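Local coordinates for DUF2179 domain-containing protein (Eubacterium ventriosum, PDB 3HLU) that is of unknown function but forms the C-terminal DUF2179 domain, in a GlnB-like clan, of a probable YitT-type protein of the cell membrane, at residues Arg18-Asp23 with Lys67-Asp72; Asn64-Lys67 with Asp72-Met75; Leu29-Thr34 with Lys56-Lys61. One frame throughout, in Å; residues are numbered along the deposited sequence.

Contact 1 (Arg18-Asp23 with Lys67-Asp72); sequences RKIIAD and KEVDPD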
# COMPACT_ATOMS: atom_id res chain seq x y z
N ARG A 18 2.74 11.96 -4.69
CA ARG A 18 1.37 11.86 -4.21
C ARG A 18 0.66 13.20 -3.98
O ARG A 18 -0.53 13.30 -4.24
CB ARG A 18 1.29 10.98 -2.96
CG ARG A 18 1.53 11.73 -1.67
CD ARG A 18 3.01 12.00 -1.45
NE ARG A 18 3.67 10.82 -0.88
CZ ARG A 18 4.10 10.72 0.38
NH1 ARG A 18 4.69 9.60 0.79
NH2 ARG A 18 3.95 11.75 1.22
N LYS A 19 1.36 14.22 -3.48
CA LYS A 19 0.72 15.52 -3.27
C LYS A 19 0.13 16.09 -4.57
O LYS A 19 -1.01 16.55 -4.62
CB LYS A 19 1.67 16.54 -2.64
CG LYS A 19 1.02 17.92 -2.57
CD LYS A 19 1.95 19.05 -2.10
CE LYS A 19 1.15 20.37 -2.03
NZ LYS A 19 1.85 21.45 -1.28
N ILE A 20 0.91 16.06 -5.63
CA ILE A 20 0.41 16.40 -6.96
C ILE A 20 -0.79 15.55 -7.40
O ILE A 20 -1.79 16.06 -7.87
CB ILE A 20 1.53 16.26 -8.00
CG1 ILE A 20 2.70 17.18 -7.63
CG2 ILE A 20 1.02 16.58 -9.37
CD1 ILE A 20 3.94 16.97 -8.48
N ILE A 21 -0.67 14.23 -7.24
CA ILE A 21 -1.77 13.34 -7.59
C ILE A 21 -3.03 13.63 -6.80
O ILE A 21 -4.13 13.66 -7.35
CB ILE A 21 -1.42 11.87 -7.36
CG1 ILE A 21 -0.33 11.43 -8.33
CG2 ILE A 21 -2.66 11.00 -7.52
CD1 ILE A 21 0.12 10.00 -8.14
N ALA A 22 -2.87 13.83 -5.49
CA ALA A 22 -4.00 14.11 -4.61
C ALA A 22 -4.70 15.38 -5.02
O ALA A 22 -5.92 15.44 -5.00
CB ALA A 22 -3.55 14.19 -3.18
N ASP A 23 -3.95 16.41 -5.40
CA ASP A 23 -4.56 17.68 -5.78
C ASP A 23 -5.36 17.55 -7.06
O ASP A 23 -6.50 18.01 -7.13
CB ASP A 23 -3.52 18.81 -5.90
CG ASP A 23 -3.00 19.29 -4.52
OD1 ASP A 23 -3.60 18.94 -3.47
OD2 ASP A 23 -1.97 20.03 -4.50
N LYS A 67 -0.63 7.66 -14.93
CA LYS A 67 0.20 7.64 -16.12
C LYS A 67 0.73 9.04 -16.38
O LYS A 67 1.87 9.24 -16.79
CB LYS A 67 -0.61 7.14 -17.31
CG LYS A 67 -1.00 5.66 -17.19
CD LYS A 67 -2.00 5.21 -18.25
CE LYS A 67 -2.63 3.88 -17.85
NZ LYS A 67 -3.78 3.47 -18.69
N GLU A 68 -0.11 10.02 -16.10
CA GLU A 68 0.18 11.39 -16.44
C GLU A 68 1.13 12.07 -15.45
O GLU A 68 1.65 13.14 -15.73
CB GLU A 68 -1.14 12.15 -16.52
CG GLU A 68 -1.06 13.58 -17.02
CD GLU A 68 -2.33 14.01 -17.76
OE1 GLU A 68 -3.26 13.17 -17.91
OE2 GLU A 68 -2.39 15.19 -18.20
N VAL A 69 1.38 11.45 -14.30
CA VAL A 69 2.09 12.15 -13.24
C VAL A 69 3.26 11.36 -12.70
O VAL A 69 4.36 11.89 -12.55
CB VAL A 69 1.18 12.44 -12.05
CG1 VAL A 69 1.98 13.04 -10.91
CG2 VAL A 69 0.06 13.34 -12.47
N ASP A 70 2.99 10.09 -12.39
CA ASP A 70 3.98 9.18 -11.85
C ASP A 70 3.69 7.77 -12.35
O ASP A 70 2.81 7.08 -11.83
CB ASP A 70 3.98 9.21 -10.32
CG ASP A 70 4.95 8.21 -9.70
OD1 ASP A 70 5.64 7.48 -10.46
OD2 ASP A 70 5.03 8.13 -8.45
N PRO A 71 4.44 7.35 -13.37
CA PRO A 71 4.41 6.03 -14.00
C PRO A 71 4.72 4.90 -13.02
O PRO A 71 4.35 3.75 -13.26
CB PRO A 71 5.52 6.11 -15.04
CG PRO A 71 5.63 7.56 -15.35
CD PRO A 71 5.36 8.27 -14.07
N ASP A 72 5.41 5.22 -11.93
CA ASP A 72 5.82 4.19 -10.99
C ASP A 72 4.81 4.02 -9.88
O ASP A 72 4.83 3.02 -9.17
CB ASP A 72 7.19 4.48 -10.43
CG ASP A 72 8.27 4.43 -11.50
OD1 ASP A 72 8.94 5.48 -11.72
OD2 ASP A 72 8.42 3.35 -12.15
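Val69 of the loop after helix 56-67 meets Ile20 and Ile21 of helix 18-28, a small example of how two helices on one face of a sheet are joined through the loop that follows one of them. The fold is the βαββαβ sandwich of the ferredoxin-like type, and the contact lies at the start of its first helix.

Val69 can be followed outward. Its CB stands 4.1 Å from Ile21 CG1, so contact begins at the branch point itself. CG1, set anti to the backbone N (chi1 174°), goes further into the helix surface: it lies 3.8 Å from Ile21 CG1 and 4.0 Å from Ile20 CG2, touching two consecutive residues of the helix. Val69 CG2, beside its own backbone N, is a looser neighbour, 4.6 Å from Ile20 CG2. Ile20 offers only its short branch here; its long branch lies beside its own backbone N. Ile21 is the buried partner; its CG1 lies across the CB-CG1 bond of the valine, while the side chain also packs on Ile50 of strand 48-54.

The next loop residue is polar. Asp70 OD1 accepts from the backbone N of Asp72 at 2.7 Å, an Asx turn in which the donor sits 39° out of the carboxylate plane and the N-H···O angle is a bent 142°. Asp70 OD2 is bonded to Ser15 OG, in the loop before helix 18-28, so the carboxylate joins its own turn to the other segment's approach.

The division of labour follows: between the two segments the touching atoms are all methyl, methylene and methine carbons, which impose no direction, whereas the directional bonds in the loop are those of Asp70, which probably help to hold its shape.

Contact 2 (Asn64-Lys67 with Asp72-Met75); sequences NLLK and DAFM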
# COMPACT_ATOMS: atom_id res chain seq x y z
N ASN A 64 -5.45 6.64 -15.18
CA ASN A 64 -4.97 7.43 -16.30
C ASN A 64 -4.30 8.70 -15.85
O ASN A 64 -3.44 9.26 -16.52
CB ASN A 64 -6.12 7.74 -17.26
CG ASN A 64 -6.51 6.51 -18.07
OD1 ASN A 64 -5.84 5.47 -18.00
ND2 ASN A 64 -7.60 6.61 -18.84
N LEU A 65 -4.69 9.14 -14.67
CA LEU A 65 -4.08 10.31 -14.09
C LEU A 65 -2.70 9.94 -13.58
O LEU A 65 -1.79 10.77 -13.58
CB LEU A 65 -4.98 10.79 -12.97
CG LEU A 65 -4.40 11.66 -11.87
CD1 LEU A 65 -3.94 12.98 -12.44
CD2 LEU A 65 -5.46 11.86 -10.80
N LEU A 66 -2.53 8.70 -13.17
CA LEU A 66 -1.24 8.23 -12.68
C LEU A 66 -0.23 8.24 -13.80
O LEU A 66 0.89 8.74 -13.65
CB LEU A 66 -1.36 6.82 -12.13
CG LEU A 66 -2.21 6.66 -10.89
CD1 LEU A 66 -2.09 5.24 -10.31
CD2 LEU A 66 -1.79 7.73 -9.89
N LYS A 67 -0.63 7.66 -14.93
CA LYS A 67 0.20 7.64 -16.12
C LYS A 67 0.73 9.04 -16.38
O LYS A 67 1.87 9.24 -16.79
CB LYS A 67 -0.61 7.14 -17.31
CG LYS A 67 -1.00 5.66 -17.19
CD LYS A 67 -2.00 5.21 -18.25
CE LYS A 67 -2.63 3.88 -17.85
NZ LYS A 67 -3.78 3.47 -18.69
N ASP A 72 5.41 5.22 -11.93
CA ASP A 72 5.82 4.19 -10.99
C ASP A 72 4.81 4.02 -9.88
O ASP A 72 4.83 3.02 -9.17
CB ASP A 72 7.19 4.48 -10.43
CG ASP A 72 8.27 4.43 -11.50
OD1 ASP A 72 8.94 5.48 -11.72
OD2 ASP A 72 8.42 3.35 -12.15
N ALA A 73 3.92 5.00 -9.75
CA ALA A 73 2.83 4.90 -8.80
C ALA A 73 2.04 3.62 -8.99
O ALA A 73 2.01 3.03 -10.07
CB ALA A 73 1.91 6.10 -8.91
N PHE A 74 1.40 3.18 -7.91
CA PHE A 74 0.49 2.05 -8.00
C PHE A 74 -0.58 2.14 -6.92
O PHE A 74 -0.51 2.97 -6.01
CB PHE A 74 1.24 0.73 -7.92
CG PHE A 74 2.00 0.55 -6.65
CD1 PHE A 74 3.23 1.14 -6.47
CD2 PHE A 74 1.47 -0.20 -5.61
CE1 PHE A 74 3.93 0.99 -5.29
CE2 PHE A 74 2.16 -0.36 -4.43
CZ PHE A 74 3.40 0.24 -4.27
N MSE A 75 -1.56 1.25 -7.03
CA MSE A 75 -2.74 1.28 -6.19
C MSE A 75 -2.96 -0.06 -5.55
O MSE A 75 -2.79 -1.09 -6.19
CB MSE A 75 -3.97 1.63 -7.03
CG MSE A 75 -3.94 3.02 -7.60
SE MSE A 75 -5.49 3.40 -8.71
CE MSE A 75 -4.93 2.48 -10.33
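Leu66, close to the end of helix 56-67, and Ala73, just ahead of strand 74-77, bring their CA atoms to 6.5 Å as the chain turns back on itself. This is the return half of the second beta-alpha-beta crossover of a ferredoxin-like βαββαβ fold, where a helix hands over to the strand at the edge of this chain's sheet.

Leu66 does the bridging with a forked end. CD1 reaches the side chain of Met75, modelled as selenomethionine, and lies 4.0 Å from both its CG and its CE; CD2 serves the smaller partner, Ala73. The bend of Met75 at its last torsion (chi3 -79°) folds CE back, so the leucine methyl is met by two carbons of one chain. All three residues are buried, and Leu66 also packs on Ile21 of helix 18-28.

The strand has a second role. Phe74 and Met75 pair antiparallel with a strand of the second subunit, continuing the sheet across the interface, and Leu66 touches Ala41 of that subunit. At the other end of the fork, Leu66 CD2 comes to 4.2 Å from Ala73 CB.

Contact 3 (Leu29-Thr34 with Lys56-Lys61); sequences LDLGVT and KATLVK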
# COMPACT_ATOMS: atom_id res chain seq x y z
N LEU A 29 -11.42 15.53 -10.64
CA LEU A 29 -12.37 14.42 -10.43
C LEU A 29 -13.22 14.61 -9.15
O LEU A 29 -14.05 13.77 -8.82
CB LEU A 29 -11.63 13.10 -10.42
CG LEU A 29 -10.64 12.93 -11.58
CD1 LEU A 29 -9.81 11.66 -11.40
CD2 LEU A 29 -11.37 12.95 -12.92
N ASP A 30 -13.02 15.72 -8.46
CA ASP A 30 -13.83 16.05 -7.28
C ASP A 30 -13.83 14.94 -6.25
O ASP A 30 -14.77 14.82 -5.46
CB ASP A 30 -15.27 16.39 -7.68
CG ASP A 30 -15.34 17.43 -8.77
OD1 ASP A 30 -15.31 18.65 -8.44
OD2 ASP A 30 -15.43 17.02 -9.96
N LEU A 31 -12.77 14.14 -6.24
CA LEU A 31 -12.68 13.03 -5.32
C LEU A 31 -12.18 13.51 -3.99
O LEU A 31 -11.26 14.33 -3.92
CB LEU A 31 -11.73 11.97 -5.85
CG LEU A 31 -12.29 11.13 -6.99
CD1 LEU A 31 -11.15 10.45 -7.65
CD2 LEU A 31 -13.30 10.14 -6.45
N GLY A 32 -12.81 13.01 -2.93
CA GLY A 32 -12.37 13.27 -1.58
C GLY A 32 -11.39 12.20 -1.12
O GLY A 32 -11.69 10.99 -1.17
N VAL A 33 -10.22 12.65 -0.69
CA VAL A 33 -9.18 11.72 -0.28
C VAL A 33 -8.63 12.08 1.10
O VAL A 33 -8.67 13.25 1.53
CB VAL A 33 -8.03 11.64 -1.33
CG1 VAL A 33 -8.60 11.62 -2.74
CG2 VAL A 33 -7.06 12.79 -1.18
N THR A 34 -8.16 11.06 1.80
CA THR A 34 -7.47 11.26 3.07
C THR A 34 -6.00 10.92 2.88
O THR A 34 -5.66 9.94 2.23
CB THR A 34 -8.02 10.35 4.18
OG1 THR A 34 -9.42 10.10 3.96
CG2 THR A 34 -7.82 11.01 5.53
N LYS A 56 -15.46 1.54 -9.32
CA LYS A 56 -14.48 1.04 -10.30
C LYS A 56 -14.29 1.94 -11.54
O LYS A 56 -13.20 2.02 -12.10
CB LYS A 56 -14.81 -0.38 -10.75
CG LYS A 56 -15.27 -1.34 -9.63
CD LYS A 56 -15.59 -2.75 -10.20
CE LYS A 56 -16.47 -3.57 -9.25
NZ LYS A 56 -17.10 -4.75 -9.92
N ALA A 57 -15.35 2.59 -11.98
CA ALA A 57 -15.26 3.50 -13.12
C ALA A 57 -14.30 4.63 -12.81
O ALA A 57 -13.47 5.01 -13.64
CB ALA A 57 -16.62 4.07 -13.44
N THR A 58 -14.42 5.17 -11.60
CA THR A 58 -13.52 6.21 -11.14
C THR A 58 -12.06 5.70 -11.15
O THR A 58 -11.13 6.44 -11.47
CB THR A 58 -13.88 6.68 -9.71
OG1 THR A 58 -15.30 6.79 -9.56
CG2 THR A 58 -13.24 8.02 -9.42
N LEU A 59 -11.88 4.43 -10.81
CA LEU A 59 -10.54 3.85 -10.72
C LEU A 59 -9.79 3.94 -12.04
O LEU A 59 -8.56 4.09 -12.08
CB LEU A 59 -10.62 2.39 -10.27
CG LEU A 59 -9.31 1.62 -10.06
CD1 LEU A 59 -8.55 2.15 -8.85
CD2 LEU A 59 -9.60 0.13 -9.89
N VAL A 60 -10.53 3.84 -13.13
CA VAL A 60 -9.95 3.95 -14.45
C VAL A 60 -9.50 5.38 -14.74
O VAL A 60 -8.42 5.60 -15.30
CB VAL A 60 -10.93 3.47 -15.52
CG1 VAL A 60 -10.36 3.72 -16.90
CG2 VAL A 60 -11.24 1.99 -15.30
N LYS A 61 -10.30 6.35 -14.34
CA LYS A 61 -9.89 7.74 -14.53
C LYS A 61 -8.63 8.03 -13.73
O LYS A 61 -7.72 8.69 -14.21
CB LYS A 61 -11.01 8.71 -14.15
CG LYS A 61 -12.32 8.52 -14.94
CD LYS A 61 -13.19 9.79 -14.88
CE LYS A 61 -14.65 9.53 -15.28
NZ LYS A 61 -15.42 8.73 -14.26
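In the ferredoxin-like βαββαβ fold the two helices share one face of the sheet, and this contact ties the loop leaving the first of them to the opening turns of the second. Residues 29-34 lead from helix 18-28 to strand 34-40; residues 56-61 begin helix 56-67. Two separate side-chain pairs, Leu31 with Thr58 and Leu29 with Lys61, span the gap, and the backbones stay well apart, with the nearest CA atoms, those of Leu29 and Lys61, at 8.2 Å.

Leu31 and Thr58 reach toward each other tip to tip. The threonine turns its methyl rather than its hydroxyl to the loop: CG2 is anti to the backbone N, which sends it out to the forked end of the leucine. There it sits between the two methyls, 3.6 Å from Leu31 CD2 and 3.7 Å from Leu31 CD1. Leu31 is also held to the first helix, packing on Met25 and sharing a backbone hydrogen bond with it, so the leucine connects one helix to the other.

One turn further along, the pair is less intimate. Lys61 passes Leu29 with the aliphatic part of its chain, and the last torsion bends (chi4 71°) as the ammonium end leads away from the loop. A charged residue thus contributes only its methylenes to an apolar contact at the surface. Farther along the loop, Val33 turns to the sheet, packing on Ile50 and Cys52 of strand 48-54. The outer pair itself rests on a single approach, Leu29 CD2 to Lys61 CD at 4.1 Å.

Contacts 1 and 3 each join one helix to the loop that follows the other, and contact 2 joins helix 56-67 to the start of strand 74-77. Contacts 1 and 2 are close neighbours, with centres about 6 Å apart: they share Lys67 and Asp72, and Ile21 CD1 of one meets Leu66 CD2 of the other at 3.5 Å. Contact 3 stands toward the other end of the helix pair, its centre about 13 Å from contact 1 and about 12 Å from contact 2. It is linked to contact 2 through helix 56-67, where Leu59 packs on Met75, and to contact 1 through Ala22 and Val33. Contacts 1 and 2 also touch the second subunit; contact 3 does not.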